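Long-range contacts in probable oxidoreductase protein (Rhizobium etli, PDB 4FB5), which probably works as a nucleotide-binding oxidoreductase of the GFO/IDH/MocA family: residues R281-I286 against L294-R299; M300-L305 against K319-P324; Y152-N157 against L340-L345. All coordinates share one frame; numbering follows the deposited sequence.

Contact 1. Residues R281-I286 against L294-R299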
# COMPACT_ATOMS: atom_id res chain seq x y z
N ARG A 281 -8.33 -13.26 0.37
CA ARG A 281 -8.76 -11.97 -0.11
C ARG A 281 -10.27 -11.92 -0.27
O ARG A 281 -10.87 -12.79 -0.91
CB ARG A 281 -8.13 -11.67 -1.46
CG ARG A 281 -8.74 -10.46 -2.21
CD ARG A 281 -7.83 -10.17 -3.37
NE ARG A 281 -8.37 -9.33 -4.43
CZ ARG A 281 -8.13 -8.02 -4.51
NH1 ARG A 281 -7.37 -7.42 -3.60
NH2 ARG A 281 -8.65 -7.32 -5.51
N ILE A 282 -10.88 -10.88 0.28
CA ILE A 282 -12.23 -10.52 -0.06
C ILE A 282 -12.13 -9.05 -0.26
O ILE A 282 -11.77 -8.33 0.68
CB ILE A 282 -13.15 -10.74 1.13
CG1 ILE A 282 -13.20 -12.24 1.46
CG2 ILE A 282 -14.50 -10.17 0.84
CD1 ILE A 282 -14.04 -12.61 2.66
N ALA A 283 -12.41 -8.58 -1.47
CA ALA A 283 -12.20 -7.17 -1.75
C ALA A 283 -13.52 -6.58 -2.11
O ALA A 283 -14.23 -7.04 -3.02
CB ALA A 283 -11.21 -6.95 -2.87
N LEU A 284 -13.87 -5.54 -1.40
CA LEU A 284 -15.16 -4.96 -1.58
C LEU A 284 -15.02 -3.49 -1.90
O LEU A 284 -14.31 -2.79 -1.20
CB LEU A 284 -15.93 -5.20 -0.31
CG LEU A 284 -17.22 -4.47 -0.07
CD1 LEU A 284 -18.20 -4.95 -1.07
CD2 LEU A 284 -17.66 -4.84 1.34
N GLN A 285 -15.61 -3.05 -3.01
CA GLN A 285 -15.62 -1.64 -3.36
C GLN A 285 -17.06 -1.17 -3.50
O GLN A 285 -17.86 -1.80 -4.19
CB GLN A 285 -14.86 -1.34 -4.65
CG GLN A 285 -13.47 -1.96 -4.75
CD GLN A 285 -12.97 -2.01 -6.21
OE1 GLN A 285 -12.90 -3.09 -6.85
NE2 GLN A 285 -12.64 -0.82 -6.76
N ILE A 286 -17.40 -0.08 -2.83
CA ILE A 286 -18.77 0.45 -2.84
C ILE A 286 -18.83 1.87 -3.37
O ILE A 286 -18.14 2.71 -2.90
CB ILE A 286 -19.34 0.48 -1.46
CG1 ILE A 286 -19.14 -0.86 -0.76
CG2 ILE A 286 -20.79 0.88 -1.54
CD1 ILE A 286 -19.38 -0.76 0.75
N LEU A 294 -13.62 1.30 0.23
CA LEU A 294 -12.79 0.15 -0.11
C LEU A 294 -12.48 -0.65 1.14
O LEU A 294 -12.22 -0.06 2.21
CB LEU A 294 -11.49 0.62 -0.74
CG LEU A 294 -11.64 1.66 -1.87
CD1 LEU A 294 -10.31 2.05 -2.45
CD2 LEU A 294 -12.67 1.28 -3.02
N TYR A 295 -12.52 -1.99 1.01
CA TYR A 295 -12.18 -2.89 2.09
C TYR A 295 -11.52 -4.12 1.51
O TYR A 295 -11.86 -4.51 0.44
CB TYR A 295 -13.43 -3.27 2.87
CG TYR A 295 -13.18 -4.41 3.82
CD1 TYR A 295 -12.56 -4.21 5.04
CD2 TYR A 295 -13.48 -5.69 3.45
CE1 TYR A 295 -12.27 -5.30 5.91
CE2 TYR A 295 -13.17 -6.76 4.26
CZ TYR A 295 -12.61 -6.55 5.47
OH TYR A 295 -12.47 -7.61 6.23
N ASP A 296 -10.60 -4.73 2.24
CA ASP A 296 -9.87 -5.90 1.80
C ASP A 296 -9.52 -6.78 3.01
O ASP A 296 -8.63 -6.39 3.79
CB ASP A 296 -8.57 -5.50 1.14
CG ASP A 296 -7.94 -6.66 0.32
OD1 ASP A 296 -7.53 -6.41 -0.85
OD2 ASP A 296 -7.84 -7.83 0.83
N GLN A 297 -10.19 -7.94 3.13
CA GLN A 297 -9.99 -8.93 4.17
C GLN A 297 -8.54 -9.24 4.53
O GLN A 297 -8.26 -9.74 5.62
CB GLN A 297 -10.65 -10.24 3.75
CG GLN A 297 -10.86 -11.21 4.90
CD GLN A 297 -11.79 -10.62 5.97
OE1 GLN A 297 -12.78 -9.91 5.66
NE2 GLN A 297 -11.49 -10.89 7.22
N GLU A 298 -7.61 -9.02 3.61
CA GLU A 298 -6.21 -9.38 3.86
C GLU A 298 -5.53 -8.37 4.79
O GLU A 298 -4.46 -8.65 5.33
CB GLU A 298 -5.43 -9.59 2.54
CG GLU A 298 -5.63 -10.99 1.93
CD GLU A 298 -4.85 -11.23 0.60
OE1 GLU A 298 -4.73 -12.41 0.19
OE2 GLU A 298 -4.36 -10.24 -0.04
N ARG A 299 -6.17 -7.21 4.92
CA ARG A 299 -5.91 -6.17 5.91
C ARG A 299 -7.26 -5.87 6.58
O ARG A 299 -7.78 -4.75 6.56
CB ARG A 299 -5.37 -4.93 5.21
CG ARG A 299 -4.02 -5.22 4.61
CD ARG A 299 -3.32 -4.01 4.09
NE ARG A 299 -4.12 -3.34 3.06
CZ ARG A 299 -4.40 -3.85 1.89
NH1 ARG A 299 -4.01 -5.09 1.58
NH2 ARG A 299 -5.13 -3.14 1.05
O HOH W 1 -7.20 -4.98 -3.37

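Contact 2. Residues M300-L305 against K319-P324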
# COMPACT_ATOMS: atom_id res chain seq x y z
N MSE A 300 -7.85 -6.94 7.06
CA MSE A 300 -9.04 -7.01 7.88
C MSE A 300 -9.29 -5.81 8.85
O MSE A 300 -10.43 -5.48 9.25
CB MSE A 300 -8.77 -8.20 8.76
CG MSE A 300 -9.82 -9.15 8.79
SE MSE A 300 -9.82 -10.17 10.49
CE MSE A 300 -7.89 -10.63 10.63
N ASN A 301 -8.20 -5.22 9.30
CA ASN A 301 -8.35 -4.22 10.34
C ASN A 301 -8.37 -2.79 9.84
O ASN A 301 -8.10 -1.91 10.57
CB ASN A 301 -7.36 -4.48 11.48
CG ASN A 301 -7.70 -5.76 12.24
OD1 ASN A 301 -7.03 -6.77 12.10
ND2 ASN A 301 -8.79 -5.74 13.01
N GLU A 302 -8.70 -2.59 8.58
CA GLU A 302 -8.76 -1.24 8.03
C GLU A 302 -9.79 -1.18 6.92
O GLU A 302 -10.30 -2.21 6.47
CB GLU A 302 -7.39 -0.75 7.55
CG GLU A 302 -6.66 -1.75 6.70
CD GLU A 302 -5.29 -1.28 6.22
OE1 GLU A 302 -5.20 -0.87 5.03
OE2 GLU A 302 -4.31 -1.34 7.03
N PHE A 303 -10.15 0.04 6.54
CA PHE A 303 -10.87 0.29 5.32
C PHE A 303 -10.61 1.70 4.91
O PHE A 303 -10.06 2.46 5.65
CB PHE A 303 -12.34 0.02 5.45
CG PHE A 303 -13.05 1.00 6.29
CD1 PHE A 303 -13.89 1.96 5.69
CD2 PHE A 303 -12.91 0.96 7.67
CE1 PHE A 303 -14.55 2.90 6.46
CE2 PHE A 303 -13.58 1.87 8.46
CZ PHE A 303 -14.41 2.85 7.85
N GLU A 304 -10.98 2.00 3.69
CA GLU A 304 -10.66 3.26 3.09
C GLU A 304 -11.97 3.91 2.70
O GLU A 304 -12.79 3.26 2.08
CB GLU A 304 -9.80 3.06 1.84
CG GLU A 304 -8.46 2.48 2.06
CD GLU A 304 -7.61 2.55 0.79
OE1 GLU A 304 -7.26 3.67 0.35
OE2 GLU A 304 -7.28 1.48 0.21
N LEU A 305 -12.14 5.18 3.07
CA LEU A 305 -13.39 5.92 2.88
C LEU A 305 -13.16 7.24 2.18
O LEU A 305 -12.35 8.04 2.64
CB LEU A 305 -14.06 6.19 4.24
CG LEU A 305 -15.17 7.25 4.25
CD1 LEU A 305 -16.40 6.67 3.68
CD2 LEU A 305 -15.49 7.76 5.63
N LYS A 319 -7.60 6.16 5.06
CA LYS A 319 -7.30 4.85 5.62
C LYS A 319 -7.64 4.85 7.12
O LYS A 319 -6.92 5.42 7.95
CB LYS A 319 -5.83 4.48 5.35
CG LYS A 319 -5.43 3.02 5.73
CD LYS A 319 -4.31 2.52 4.80
CE LYS A 319 -3.03 2.35 5.53
NZ LYS A 319 -1.84 2.29 4.60
N ILE A 320 -8.75 4.23 7.47
CA ILE A 320 -9.21 4.24 8.84
C ILE A 320 -8.94 2.92 9.55
O ILE A 320 -9.44 1.88 9.11
CB ILE A 320 -10.73 4.48 8.84
CG1 ILE A 320 -11.01 5.83 8.20
CG2 ILE A 320 -11.32 4.35 10.30
CD1 ILE A 320 -12.46 6.04 7.95
N LEU A 321 -8.16 2.96 10.65
CA LEU A 321 -7.79 1.74 11.39
C LEU A 321 -8.78 1.30 12.47
O LEU A 321 -9.31 2.12 13.28
CB LEU A 321 -6.40 1.87 11.95
CG LEU A 321 -5.32 2.33 10.94
CD1 LEU A 321 -3.98 2.54 11.63
CD2 LEU A 321 -5.15 1.43 9.67
N ALA A 322 -9.06 0.01 12.51
CA ALA A 322 -9.99 -0.54 13.51
C ALA A 322 -9.69 0.00 14.91
O ALA A 322 -8.51 -0.04 15.37
CB ALA A 322 -9.94 -2.04 13.49
N ALA A 323 -10.73 0.52 15.57
CA ALA A 323 -10.55 1.23 16.87
C ALA A 323 -11.64 0.94 17.88
O ALA A 323 -12.67 0.43 17.52
CB ALA A 323 -10.37 2.75 16.67
N PRO A 324 -11.41 1.25 19.16
CA PRO A 324 -12.43 0.98 20.19
C PRO A 324 -13.82 1.54 19.86
O PRO A 324 -14.81 0.91 20.22
CB PRO A 324 -11.86 1.68 21.40
CG PRO A 324 -10.36 1.51 21.23
CD PRO A 324 -10.17 1.77 19.75

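Contact 3. Residues Y152-N157 against L340-L345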
# COMPACT_ATOMS: atom_id res chain seq x y z
N TYR A 152 -21.43 -17.34 8.76
CA TYR A 152 -20.98 -16.37 7.81
C TYR A 152 -20.22 -15.32 8.62
O TYR A 152 -20.74 -14.24 8.86
CB TYR A 152 -22.16 -15.75 7.06
CG TYR A 152 -22.74 -16.65 6.00
CD1 TYR A 152 -22.01 -16.95 4.86
CD2 TYR A 152 -24.01 -17.23 6.15
CE1 TYR A 152 -22.54 -17.80 3.87
CE2 TYR A 152 -24.53 -18.09 5.19
CZ TYR A 152 -23.78 -18.37 4.04
OH TYR A 152 -24.25 -19.19 3.05
N ASN A 153 -18.99 -15.63 9.03
CA ASN A 153 -18.29 -14.77 10.01
C ASN A 153 -17.75 -13.43 9.52
O ASN A 153 -17.66 -12.50 10.28
CB ASN A 153 -17.17 -15.54 10.67
CG ASN A 153 -16.44 -16.38 9.70
OD1 ASN A 153 -16.59 -17.60 9.70
ND2 ASN A 153 -15.70 -15.75 8.78
N TYR A 154 -17.40 -13.34 8.25
CA TYR A 154 -16.90 -12.08 7.71
C TYR A 154 -17.78 -10.88 8.11
O TYR A 154 -17.24 -9.85 8.53
CB TYR A 154 -16.68 -12.19 6.21
CG TYR A 154 -15.60 -13.20 5.98
CD1 TYR A 154 -14.32 -12.98 6.47
CD2 TYR A 154 -15.84 -14.37 5.33
CE1 TYR A 154 -13.33 -13.88 6.30
CE2 TYR A 154 -14.84 -15.30 5.16
CZ TYR A 154 -13.59 -15.05 5.64
OH TYR A 154 -12.58 -15.97 5.47
N ILE A 155 -19.10 -11.07 8.02
CA ILE A 155 -20.17 -10.19 8.55
C ILE A 155 -19.91 -9.57 9.91
O ILE A 155 -20.35 -8.47 10.16
CB ILE A 155 -21.52 -10.97 8.69
CG1 ILE A 155 -22.04 -11.42 7.34
CG2 ILE A 155 -22.60 -10.17 9.27
CD1 ILE A 155 -21.61 -10.53 6.18
N GLN A 156 -19.20 -10.26 10.79
CA GLN A 156 -19.07 -9.79 12.16
C GLN A 156 -17.89 -8.89 12.43
O GLN A 156 -17.76 -8.36 13.54
CB GLN A 156 -18.97 -10.97 13.14
CG GLN A 156 -20.04 -11.99 13.08
CD GLN A 156 -21.41 -11.45 13.36
OE1 GLN A 156 -22.40 -12.01 12.88
NE2 GLN A 156 -21.49 -10.37 14.14
N ASN A 157 -17.00 -8.74 11.46
CA ASN A 157 -15.85 -7.82 11.61
C ASN A 157 -16.37 -6.49 12.04
O ASN A 157 -17.34 -6.01 11.48
CB ASN A 157 -15.14 -7.68 10.26
CG ASN A 157 -13.82 -6.90 10.33
OD1 ASN A 157 -13.54 -6.14 11.26
ND2 ASN A 157 -13.01 -7.07 9.29
N LEU A 340 -7.63 -7.23 15.27
CA LEU A 340 -8.21 -8.53 15.52
C LEU A 340 -7.72 -9.55 14.50
O LEU A 340 -7.15 -9.18 13.47
CB LEU A 340 -9.73 -8.46 15.42
CG LEU A 340 -10.46 -7.44 16.27
CD1 LEU A 340 -11.88 -7.93 16.42
CD2 LEU A 340 -9.78 -7.33 17.63
N GLY A 341 -7.97 -10.83 14.78
CA GLY A 341 -7.55 -11.95 13.95
C GLY A 341 -8.75 -12.62 13.34
O GLY A 341 -9.86 -12.36 13.72
N PHE A 342 -8.55 -13.52 12.39
CA PHE A 342 -9.67 -14.32 11.89
C PHE A 342 -10.50 -15.00 13.04
O PHE A 342 -11.72 -14.96 13.02
CB PHE A 342 -9.19 -15.28 10.82
CG PHE A 342 -10.26 -16.14 10.20
CD1 PHE A 342 -11.06 -15.65 9.18
CD2 PHE A 342 -10.41 -17.45 10.58
CE1 PHE A 342 -12.06 -16.46 8.56
CE2 PHE A 342 -11.38 -18.28 10.02
CZ PHE A 342 -12.22 -17.78 8.99
N ASN A 343 -9.85 -15.56 14.05
CA ASN A 343 -10.62 -16.27 15.10
C ASN A 343 -11.49 -15.32 15.94
O ASN A 343 -12.58 -15.70 16.41
CB ASN A 343 -9.73 -17.14 16.01
CG ASN A 343 -8.82 -18.08 15.23
OD1 ASN A 343 -9.10 -18.44 14.08
ND2 ASN A 343 -7.71 -18.45 15.83
N ASP A 344 -11.01 -14.08 16.09
CA ASP A 344 -11.78 -13.09 16.80
C ASP A 344 -13.20 -12.94 16.19
O ASP A 344 -14.18 -12.68 16.91
CB ASP A 344 -10.98 -11.79 16.93
CG ASP A 344 -9.70 -11.96 17.83
OD1 ASP A 344 -9.76 -12.75 18.82
OD2 ASP A 344 -8.63 -11.31 17.56
N LEU A 345 -13.32 -13.16 14.89
CA LEU A 345 -14.62 -13.04 14.24
C LEU A 345 -15.59 -14.15 14.61
O LEU A 345 -16.79 -13.99 14.47
CB LEU A 345 -14.45 -13.08 12.73
CG LEU A 345 -13.49 -12.10 12.08
CD1 LEU A 345 -13.31 -12.54 10.67
CD2 LEU A 345 -14.01 -10.70 12.15

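Contact 1. Residues R281-I286 against L294-R299
Arg281 reaches across to Asp296 in a beta hairpin of the large mixed sheet in the C-terminal part of the chain, and one residue along from the Ala283-Asp296 pair, Leu284 and Tyr295 form the hydrogen-bonded pair. The strands run antiparallel. Leu284 N and Tyr295 N each bond to the other residue's carbonyl, the first at 2.9 Å from Leu284 N to Tyr295 O, and Gln297 N continues the pattern onto Ile282 O.

The Arg281 chain is extended from CG to NE, with CG trans to the backbone N (chi1 168°), and this stretched course carries the guanidinium along the strand until Ala283 CB sits beneath one of its faces, 3.6 Å from the plane. From there NH1 meets Asp296 OD1 at 2.9 Å. The guanidinium and carboxylate planes are turned 61° from each other, and a water bridges the same two atoms. NH2 has a second carboxylate, Glu181 on strand 175-183, so the arginine is gripped between two acids. Asp296 uses its other oxygen locally: OD2 takes the backbone N of Glu298 in an Asx turn. Glu298, its chain extended beyond CG, brings its carboxylate beside Arg281 CB, but its OE1 is held by the backbone N atoms of Lys279 and Gly280.

Leu284 and Tyr295 project from the other face, towards helices 206-221 and 158-168 respectively. Ile282 and Gln297 run alongside one another, with CB to CB at 3.7 Å. On the Asp296 face, Leu294 turns CD2 over the aliphatic part of Gln285, 3.8 Å from its CG.

Contact 2. Residues M300-L305 against K319-P324
Phe303 and Ile320 exchange two backbone hydrogen bonds at the centre of a beta hairpin, strands 302-307 and 316-321, at one margin of the chain's large mixed sheet. Ile320 N gives to Phe303 O over 2.9 Å. The return bond, Phe303 N to Ile320 O, is longer at 3.2 Å. Beyond that pair, Ala322 N donates to Asn301 O, 2.9 Å away, and Ala322 CB settles against the same oxygen. The outer strand also serves the assembly, since Lys319 pairs antiparallel with a strand of the fourth subunit and the sheet runs on across that interface.

Glu302, Glu304, Leu321 and Lys319 share one face. Opposite charges come near each other without meeting: Glu302 OE1 rests on the methylene Lys319 CD at 3.5 Å, while Lys319 NZ stays 4.6 Å from Glu302 OE1. Arg299 NE also makes a long, weak ion pair with this oxygen. Leu321 runs alongside Glu302, with Leu321 CD2 against Glu302 CB.

On the other face the Phe303 ring, set by chi1 71° between its backbone N and carbonyl carbon, lies beside Ile320 and under helix 158-168, against Val159, His162 and Leu166. With only a methyl group at this position, as in an alanine here, Ile320 and the facing side of helix 158-168 would probably lose their filling and border a gap. Ile320 meets the ring's outer atoms obliquely: CG2 touches CE2, and Ile320 CD1 lies 3.7 Å from CZ of Phe303.

Contact 3. Residues Y152-N157 against L340-L345
Phe342 and Leu345 pack against Asn153, Tyr154 and Asn157 in the loop that leaves the last strand of the parallel Rossmann-type sheet, makes a 3-10 turn at 154-156 and leads into helix 158-168. Their own segment runs into helix 344-358. Asp344 OD2 accepts from Gly341 N, three residues back.

Phe342 comes next, its CG trans to the backbone N (chi1 -179°), which swings the ring out to Tyr154. The two rings meet obliquely, planes 51° apart and centroids at 5.8 Å, with Tyr154 CE1 at the edge of the phenylalanine. The Asn153 amide stands nearly perpendicular to the Phe342 ring, its ND2 3.7 Å from Phe342 CE1, and lays that same nitrogen over the centre of the Tyr154 ring; its OD1 bonds to Lys346 NZ. His338 of the third subunit meets Phe342 edge-to-face, so this cluster also belongs to the subunit interface.

Leu345 makes the broadest contact. It points into the loop, CD1 packing against the Tyr154 ring, its carbonyl O near Gln156 CB. Asn157, the N-cap of helix 158-168 through OD1 and Val159 N, receives the remaining branch: Leu345 CD2 lies 3.5 Å from Asn157 CA.

Contact 1 comes first along the chain, then contact 2, and both fall in the 182 residues between the two segments of contact 3. Contacts 1 and 2 are consecutive hairpins of one sheet, their centres about 11 Å apart; strands 291-296 and 302-307 are neighbours in it, joined by Leu294 N to Glu304 O at 2.8 Å. Contact 3 lies about 14 Å from the centre of each, where the Rossmann-type part leads into helix 158-168, which packs on both hairpins. Asn157 ND2 is 3.0 Å from Met300 O, a probable hydrogen bond tying that entry to the turn between the hairpins. All three touch the third subunit, which places them at or near a subunit interface.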